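Local coordinates for DNA mismatch repair protein MutS (Thermus aquaticus, PDB 1EWQ) that takes part in DNA mismatch repair, binding mismatched DNA and acting as a weak ATPase, at residues V579-P584 with Y690-T695; L708-V713 with P730-K735. One frame throughout, in Å; residues are numbered along the deposited sequence.

Contact 1: residues V579-P584 with Y690-T695; sequences VLITGP and YTLFAT
Val579 and Leu692 run alongside each other off the same face of a parallel β-pair, with Val579 CG1 3.7 Å from Leu692 CD2. CG1 of Val579 is anti to the backbone N (chi1 176°), and CD2 of Leu692 leans across to it, meeting CB of the valine as well. Further along this face Ile581 CD1 reaches back to the same methyl, Leu692 CD2, a looser touch at 4.3 Å. Helix 589-603 covers this face, with Leu593 lying against both Ile581 and Leu692.

The other face carries Leu580 and Phe693, again flank to flank. Leu580 CD2 does the touching: it sits 3.8 Å from Phe693 CB and about as far from CD1, so it approaches the root of the ring obliquely, while the rest of the ring runs on away from 579-584. Leu700 of helix 698-701 packs on both residues.

Four backbone bonds hold the register: Val579 N gives to Thr691 O at 2.7 Å, Phe693 N to Val579 O at 2.8 Å, Ile581 N to Phe693 O at 2.9 Å and Thr695 N to Ile581 O at 3.1 Å. Thr582 points its CB bond away from 690-695, yet its CG2 still meets Thr695 O, and its OG1 accepts from Ala733 N. Beyond it Gly583, at a phi of 122° that would press a CB into the carbonyl before it, starts the loop. Lys589 NZ bonds both Ile581 O and Gly583 O. A central strand running into a glycine-rich loop and then a helix is the Walker A (P-loop) arrangement of a P-loop NTPase, here the predicted ATP site.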
ATOM      1  N   VAL C 579     -28.426  16.963 -27.089  1.00 28.76           N
ATOM      2  CA  VAL C 579     -29.389  16.134 -26.373  1.00 28.75           C
ATOM      3  C   VAL C 579     -29.376  16.383 -24.875  1.00 28.63           C
ATOM      4  O   VAL C 579     -28.432  16.011 -24.187  1.00 28.70           O
ATOM      5  CB  VAL C 579     -29.100  14.630 -26.623  1.00 28.70           C
ATOM      6  CG1 VAL C 579     -30.041  13.771 -25.806  1.00 28.84           C
ATOM      7  CG2 VAL C 579     -29.240  14.313 -28.100  1.00 29.10           C
ATOM      8  N   LEU C 580     -30.426  17.007 -24.364  1.00 28.75           N
ATOM      9  CA  LEU C 580     -30.501  17.282 -22.937  1.00 28.85           C
ATOM     10  C   LEU C 580     -31.237  16.135 -22.280  1.00 29.14           C
ATOM     11  O   LEU C 580     -32.243  15.652 -22.814  1.00 28.85           O
ATOM     12  CB  LEU C 580     -31.263  18.577 -22.675  1.00 29.10           C
ATOM     13  CG  LEU C 580     -30.680  19.863 -23.258  1.00 29.47           C
ATOM     14  CD1 LEU C 580     -31.719  20.956 -23.140  1.00 29.64           C
ATOM     15  CD2 LEU C 580     -29.394  20.247 -22.518  1.00 29.25           C
ATOM     16  N   ILE C 581     -30.728  15.698 -21.129  1.00 28.92           N
ATOM     17  CA  ILE C 581     -31.343  14.610 -20.385  1.00 29.13           C
ATOM     18  C   ILE C 581     -31.658  15.081 -18.973  1.00 29.26           C
ATOM     19  O   ILE C 581     -30.770  15.192 -18.130  1.00 29.35           O
ATOM     20  CB  ILE C 581     -30.412  13.384 -20.305  1.00 29.33           C
ATOM     21  CG1 ILE C 581     -30.034  12.940 -21.717  1.00 29.49           C
ATOM     22  CG2 ILE C 581     -31.095  12.263 -19.554  1.00 29.15           C
ATOM     23  CD1 ILE C 581     -29.052  11.796 -21.775  1.00 29.92           C
ATOM     24  N   THR C 582     -32.931  15.367 -18.732  1.00 29.03           N
ATOM     25  CA  THR C 582     -33.382  15.829 -17.428  1.00 28.89           C
ATOM     26  C   THR C 582     -33.844  14.645 -16.580  1.00 28.97           C
ATOM     27  O   THR C 582     -33.899  13.518 -17.054  1.00 28.56           O
ATOM     28  CB  THR C 582     -34.532  16.866 -17.583  1.00 28.90           C
ATOM     29  OG1 THR C 582     -35.437  16.433 -18.608  1.00 28.54           O
ATOM     30  CG2 THR C 582     -33.973  18.225 -17.957  1.00 28.30           C
ATOM     31  N   GLY C 583     -34.165  14.908 -15.320  1.00 29.17           N
ATOM     32  CA  GLY C 583     -34.601  13.849 -14.434  1.00 29.17           C
ATOM     33  C   GLY C 583     -33.677  13.772 -13.230  1.00 29.61           C
ATOM     34  O   GLY C 583     -32.599  14.366 -13.240  1.00 29.64           O
ATOM     35  N   PRO C 584     -34.062  13.032 -12.183  1.00 29.89           N
ATOM     36  CA  PRO C 584     -33.254  12.897 -10.972  1.00 29.92           C
ATOM     37  C   PRO C 584     -32.031  12.029 -11.140  1.00 30.21           C
ATOM     38  O   PRO C 584     -31.909  11.278 -12.103  1.00 30.52           O
ATOM     39  CB  PRO C 584     -34.230  12.277  -9.989  1.00 29.95           C
ATOM     40  CG  PRO C 584     -34.987  11.342 -10.875  1.00 30.01           C
ATOM     41  CD  PRO C 584     -35.279  12.204 -12.089  1.00 29.86           C
ATOM     42  N   TYR C 690     -21.967  15.980 -31.349  1.00 25.67           N
ATOM     43  CA  TYR C 690     -23.020  15.137 -30.802  1.00 25.27           C
ATOM     44  C   TYR C 690     -22.848  15.302 -29.295  1.00 24.91           C
ATOM     45  O   TYR C 690     -21.902  14.767 -28.702  1.00 24.88           O
ATOM     46  CB  TYR C 690     -22.821  13.668 -31.183  1.00 25.37           C
ATOM     47  CG  TYR C 690     -22.815  13.363 -32.668  1.00 25.53           C
ATOM     48  CD1 TYR C 690     -21.836  13.889 -33.505  1.00 25.71           C
ATOM     49  CD2 TYR C 690     -23.757  12.486 -33.221  1.00 25.82           C
ATOM     50  CE1 TYR C 690     -21.784  13.543 -34.862  1.00 26.40           C
ATOM     51  CE2 TYR C 690     -23.719  12.134 -34.568  1.00 25.91           C
ATOM     52  CZ  TYR C 690     -22.731  12.661 -35.384  1.00 26.66           C
ATOM     53  OH  TYR C 690     -22.671  12.294 -36.715  1.00 27.86           O
ATOM     54  N   THR C 691     -23.766  16.038 -28.684  1.00 23.77           N
ATOM     55  CA  THR C 691     -23.684  16.310 -27.267  1.00 22.98           C
ATOM     56  C   THR C 691     -24.805  15.706 -26.408  1.00 23.02           C
ATOM     57  O   THR C 691     -25.990  15.857 -26.713  1.00 22.42           O
ATOM     58  CB  THR C 691     -23.660  17.847 -27.024  1.00 22.73           C
ATOM     59  OG1 THR C 691     -22.571  18.445 -27.741  1.00 22.38           O
ATOM     60  CG2 THR C 691     -23.508  18.148 -25.560  1.00 22.36           C
ATOM     61  N   LEU C 692     -24.408  15.006 -25.345  1.00 22.80           N
ATOM     62  CA  LEU C 692     -25.360  14.452 -24.382  1.00 23.27           C
ATOM     63  C   LEU C 692     -25.097  15.307 -23.141  1.00 23.07           C
ATOM     64  O   LEU C 692     -23.987  15.324 -22.606  1.00 23.33           O
ATOM     65  CB  LEU C 692     -25.080  12.978 -24.070  1.00 22.97           C
ATOM     66  CG  LEU C 692     -25.397  11.909 -25.115  1.00 23.32           C
ATOM     67  CD1 LEU C 692     -25.030  10.537 -24.556  1.00 23.15           C
ATOM     68  CD2 LEU C 692     -26.876  11.947 -25.479  1.00 23.74           C
ATOM     69  N   PHE C 693     -26.117  16.021 -22.695  1.00 22.80           N
ATOM     70  CA  PHE C 693     -25.979  16.915 -21.558  1.00 23.16           C
ATOM     71  C   PHE C 693     -26.987  16.575 -20.477  1.00 23.47           C
ATOM     72  O   PHE C 693     -28.156  16.943 -20.589  1.00 23.54           O
ATOM     73  CB  PHE C 693     -26.179  18.360 -22.047  1.00 22.83           C
ATOM     74  CG  PHE C 693     -25.889  19.422 -21.017  1.00 23.20           C
ATOM     75  CD1 PHE C 693     -25.749  20.756 -21.416  1.00 22.97           C
ATOM     76  CD2 PHE C 693     -25.760  19.113 -19.661  1.00 23.26           C
ATOM     77  CE1 PHE C 693     -25.485  21.759 -20.489  1.00 22.65           C
ATOM     78  CE2 PHE C 693     -25.495  20.116 -18.717  1.00 22.65           C
ATOM     79  CZ  PHE C 693     -25.358  21.439 -19.136  1.00 22.75           C
ATOM     80  N   ALA C 694     -26.526  15.863 -19.446  1.00 23.75           N
ATOM     81  CA  ALA C 694     -27.365  15.492 -18.310  1.00 24.10           C
ATOM     82  C   ALA C 694     -27.425  16.709 -17.398  1.00 24.75           C
ATOM     83  O   ALA C 694     -26.382  17.247 -17.004  1.00 24.70           O
ATOM     84  CB  ALA C 694     -26.752  14.314 -17.561  1.00 24.21           C
ATOM     85  N   THR C 695     -28.631  17.138 -17.047  1.00 24.98           N
ATOM     86  CA  THR C 695     -28.785  18.318 -16.197  1.00 25.87           C
ATOM     87  C   THR C 695     -30.111  18.302 -15.450  1.00 26.37           C
ATOM     88  O   THR C 695     -30.979  17.482 -15.740  1.00 26.80           O
ATOM     89  CB  THR C 695     -28.714  19.617 -17.050  1.00 25.56           C
ATOM     90  OG1 THR C 695     -28.823  20.773 -16.206  1.00 26.35           O
ATOM     91  CG2 THR C 695     -29.838  19.639 -18.072  1.00 25.87           C
TER

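Contact 2: residues L708-V713 with P730-K735; sequences LKNLHV and PGPASK
His712 lays its imidazole across the backbone of Gly731 and Pro732, where the chain leaves the antiparallel β-hairpin of strands 708-716 and 723-730 and turns into a loop. This is the close-packed part of the contact. His712 ND1 donates to Gly731 O at 2.6 Å, a short but bent bond (139° at the hydrogen), with the donor well above the carbonyl plane and the oxygen tilted from the ring plane. Pro732 O lies over the centre of one face of the His712 ring, 3.4 Å above it, and Pro730 O sits near the ring plane at the edge, 3.0 Å from His712 CE1. His712 CD2 rests 3.6 Å from Ala733 CA. A chi1 of 76° places CG between the backbone N and the carbonyl carbon, which swings the ring over the loop. With an alanine here, Gly731 O is likely to be left without its imidazole donor, and a gap would probably open beside Pro732 and Ala733.

Towards the exposed prolines the fit is looser. Pro732 lies aslant over Asn710, CD of the proline resting on CB of the asparagine, whose ND2 turns to Thr701 O of helix 698-701. Leu711 and Pro730 form a non-hydrogen-bonded pair with diverging side chains, touching through Leu711 CD2 and Pro730 CA. The positive phi of Gly731 suits a residue without a side chain and takes the chain out of the β-pairing. Ala733, by contrast, is buried beside Gly583 of the predicted ATP-binding loop, and its N bonds Thr582 OG1, tying loop 730-735 to strand 578-582. Where the pairing ends, Gly731 N makes a weak bond to Asn710 O, 3.0 Å long with only 123° at the hydrogen.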
ATOM      1  N   LEU C 708     -31.867  20.905 -30.809  1.00 30.78           N
ATOM      2  CA  LEU C 708     -31.927  20.555 -29.399  1.00 30.95           C
ATOM      3  C   LEU C 708     -32.979  19.471 -29.233  1.00 31.24           C
ATOM      4  O   LEU C 708     -34.108  19.615 -29.701  1.00 31.63           O
ATOM      5  CB  LEU C 708     -32.295  21.776 -28.547  1.00 31.05           C
ATOM      6  CG  LEU C 708     -32.362  21.618 -27.018  1.00 31.72           C
ATOM      7  CD1 LEU C 708     -32.438  22.995 -26.353  1.00 31.95           C
ATOM      8  CD2 LEU C 708     -33.575  20.801 -26.628  1.00 31.72           C
ATOM      9  N   LYS C 709     -32.601  18.377 -28.580  1.00 31.35           N
ATOM     10  CA  LYS C 709     -33.524  17.279 -28.337  1.00 31.60           C
ATOM     11  C   LYS C 709     -33.627  16.986 -26.839  1.00 31.21           C
ATOM     12  O   LYS C 709     -32.631  17.023 -26.114  1.00 31.35           O
ATOM     13  CB  LYS C 709     -33.077  16.012 -29.076  1.00 32.05           C
ATOM     14  CG  LYS C 709     -34.023  14.849 -28.867  1.00 33.47           C
ATOM     15  CD  LYS C 709     -33.467  13.529 -29.414  1.00 34.62           C
ATOM     16  CE  LYS C 709     -33.408  13.518 -30.931  1.00 35.34           C
ATOM     17  NZ  LYS C 709     -32.892  12.217 -31.417  1.00 35.46           N
ATOM     18  N   ASN C 710     -34.837  16.691 -26.382  1.00 30.48           N
ATOM     19  CA  ASN C 710     -35.067  16.386 -24.984  1.00 29.84           C
ATOM     20  C   ASN C 710     -35.334  14.910 -24.695  1.00 29.59           C
ATOM     21  O   ASN C 710     -36.072  14.236 -25.412  1.00 29.40           O
ATOM     22  CB  ASN C 710     -36.231  17.229 -24.448  1.00 29.41           C
ATOM     23  CG  ASN C 710     -35.803  18.634 -24.068  1.00 29.15           C
ATOM     24  OD1 ASN C 710     -34.941  18.815 -23.206  1.00 29.22           O
ATOM     25  ND2 ASN C 710     -36.400  19.633 -24.707  1.00 28.22           N
ATOM     26  N   LEU C 711     -34.687  14.429 -23.638  1.00 29.25           N
ATOM     27  CA  LEU C 711     -34.826  13.075 -23.132  1.00 29.06           C
ATOM     28  C   LEU C 711     -34.828  13.240 -21.610  1.00 29.08           C
ATOM     29  O   LEU C 711     -34.473  14.301 -21.095  1.00 28.39           O
ATOM     30  CB  LEU C 711     -33.648  12.183 -23.553  1.00 28.81           C
ATOM     31  CG  LEU C 711     -33.521  11.737 -25.010  1.00 28.98           C
ATOM     32  CD1 LEU C 711     -32.340  10.780 -25.134  1.00 29.17           C
ATOM     33  CD2 LEU C 711     -34.799  11.040 -25.464  1.00 28.87           C
ATOM     34  N   HIS C 712     -35.237  12.202 -20.890  1.00 29.61           N
ATOM     35  CA  HIS C 712     -35.264  12.274 -19.441  1.00 30.34           C
ATOM     36  C   HIS C 712     -35.480  10.916 -18.814  1.00 31.07           C
ATOM     37  O   HIS C 712     -35.820   9.939 -19.489  1.00 31.17           O
ATOM     38  CB  HIS C 712     -36.379  13.225 -18.954  1.00 30.24           C
ATOM     39  CG  HIS C 712     -37.763  12.648 -19.050  1.00 30.11           C
ATOM     40  ND1 HIS C 712     -38.408  12.444 -20.251  1.00 30.17           N
ATOM     41  CD2 HIS C 712     -38.618  12.216 -18.092  1.00 29.92           C
ATOM     42  CE1 HIS C 712     -39.598  11.911 -20.029  1.00 29.81           C
ATOM     43  NE2 HIS C 712     -39.747  11.761 -18.726  1.00 29.80           N
ATOM     44  N   VAL C 713     -35.251  10.866 -17.512  1.00 32.10           N
ATOM     45  CA  VAL C 713     -35.476   9.661 -16.745  1.00 33.71           C
ATOM     46  C   VAL C 713     -36.445  10.113 -15.666  1.00 34.97           C
ATOM     47  O   VAL C 713     -36.548  11.307 -15.376  1.00 34.68           O
ATOM     48  CB  VAL C 713     -34.176   9.122 -16.118  1.00 33.47           C
ATOM     49  CG1 VAL C 713     -33.280   8.547 -17.217  1.00 33.43           C
ATOM     50  CG2 VAL C 713     -33.459  10.230 -15.366  1.00 33.35           C
ATOM     51  N   PRO C 730     -38.602   9.663 -23.767  1.00 34.96           N
ATOM     52  CA  PRO C 730     -38.620  10.789 -24.698  1.00 34.68           C
ATOM     53  C   PRO C 730     -39.132  12.056 -24.027  1.00 34.36           C
ATOM     54  O   PRO C 730     -39.862  11.988 -23.041  1.00 34.21           O
ATOM     55  CB  PRO C 730     -39.554  10.303 -25.801  1.00 34.96           C
ATOM     56  CG  PRO C 730     -40.519   9.438 -25.053  1.00 34.63           C
ATOM     57  CD  PRO C 730     -39.614   8.659 -24.137  1.00 34.66           C
ATOM     58  N   GLY C 731     -38.738  13.204 -24.568  1.00 34.24           N
ATOM     59  CA  GLY C 731     -39.176  14.477 -24.029  1.00 33.74           C
ATOM     60  C   GLY C 731     -38.518  14.844 -22.717  1.00 33.77           C
ATOM     61  O   GLY C 731     -37.770  14.047 -22.151  1.00 33.34           O
ATOM     62  N   PRO C 732     -38.775  16.063 -22.216  1.00 33.89           N
ATOM     63  CA  PRO C 732     -38.223  16.578 -20.960  1.00 34.01           C
ATOM     64  C   PRO C 732     -38.956  16.011 -19.750  1.00 34.13           C
ATOM     65  O   PRO C 732     -40.012  15.395 -19.890  1.00 34.24           O
ATOM     66  CB  PRO C 732     -38.435  18.079 -21.095  1.00 33.99           C
ATOM     67  CG  PRO C 732     -39.758  18.132 -21.804  1.00 33.78           C
ATOM     68  CD  PRO C 732     -39.558  17.110 -22.900  1.00 33.88           C
ATOM     69  N   ALA C 733     -38.392  16.208 -18.565  1.00 33.98           N
ATOM     70  CA  ALA C 733     -39.036  15.732 -17.357  1.00 34.05           C
ATOM     71  C   ALA C 733     -40.267  16.616 -17.232  1.00 34.26           C
ATOM     72  O   ALA C 733     -40.265  17.755 -17.695  1.00 34.19           O
ATOM     73  CB  ALA C 733     -38.120  15.916 -16.157  1.00 33.83           C
ATOM     74  N   SER C 734     -41.327  16.100 -16.630  1.00 34.58           N
ATOM     75  CA  SER C 734     -42.538  16.899 -16.483  1.00 35.01           C
ATOM     76  C   SER C 734     -42.686  17.336 -15.030  1.00 35.27           C
ATOM     77  O   SER C 734     -43.499  18.193 -14.704  1.00 35.47           O
ATOM     78  CB  SER C 734     -43.760  16.094 -16.924  1.00 34.51           C
ATOM     79  OG  SER C 734     -43.859  14.888 -16.190  1.00 34.58           O
ATOM     80  N   LYS C 735     -41.874  16.742 -14.168  1.00 35.51           N
ATOM     81  CA  LYS C 735     -41.901  17.048 -12.752  1.00 36.03           C
ATOM     82  C   LYS C 735     -40.487  16.930 -12.184  1.00 35.69           C
ATOM     83  O   LYS C 735     -39.647  16.221 -12.738  1.00 35.30           O
ATOM     84  CB  LYS C 735     -42.820  16.060 -12.035  1.00 37.02           C
ATOM     85  CG  LYS C 735     -44.203  15.948 -12.661  1.00 39.03           C
ATOM     86  CD  LYS C 735     -45.045  14.858 -12.011  1.00 40.26           C
ATOM     87  CE  LYS C 735     -46.468  14.881 -12.564  1.00 41.39           C
ATOM     88  NZ  LYS C 735     -47.386  13.980 -11.796  1.00 42.11           N
TER

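In the fold
Contact 1 lies within, and contact 2 at the edge of, the six-stranded mixed sheet of the P-loop NTPase domain (MutS domain V), their centres about 8 Å apart and their nearest atoms about 56 and 59 Å from the bound DNA. Along the chain they come in series: contact 1 closes at 690-695 before contact 2 opens at 708-713. Strand 578-582 lies between 690-694 and 708-716, joined to the latter by probable bonds from Leu580 N to Lys709 O and Leu711 N to Leu580 O. Contact 1 therefore belongs to the parallel core and contact 2 to the antiparallel edge, and both converge on the predicted ATP-binding loop that follows strand 578-582.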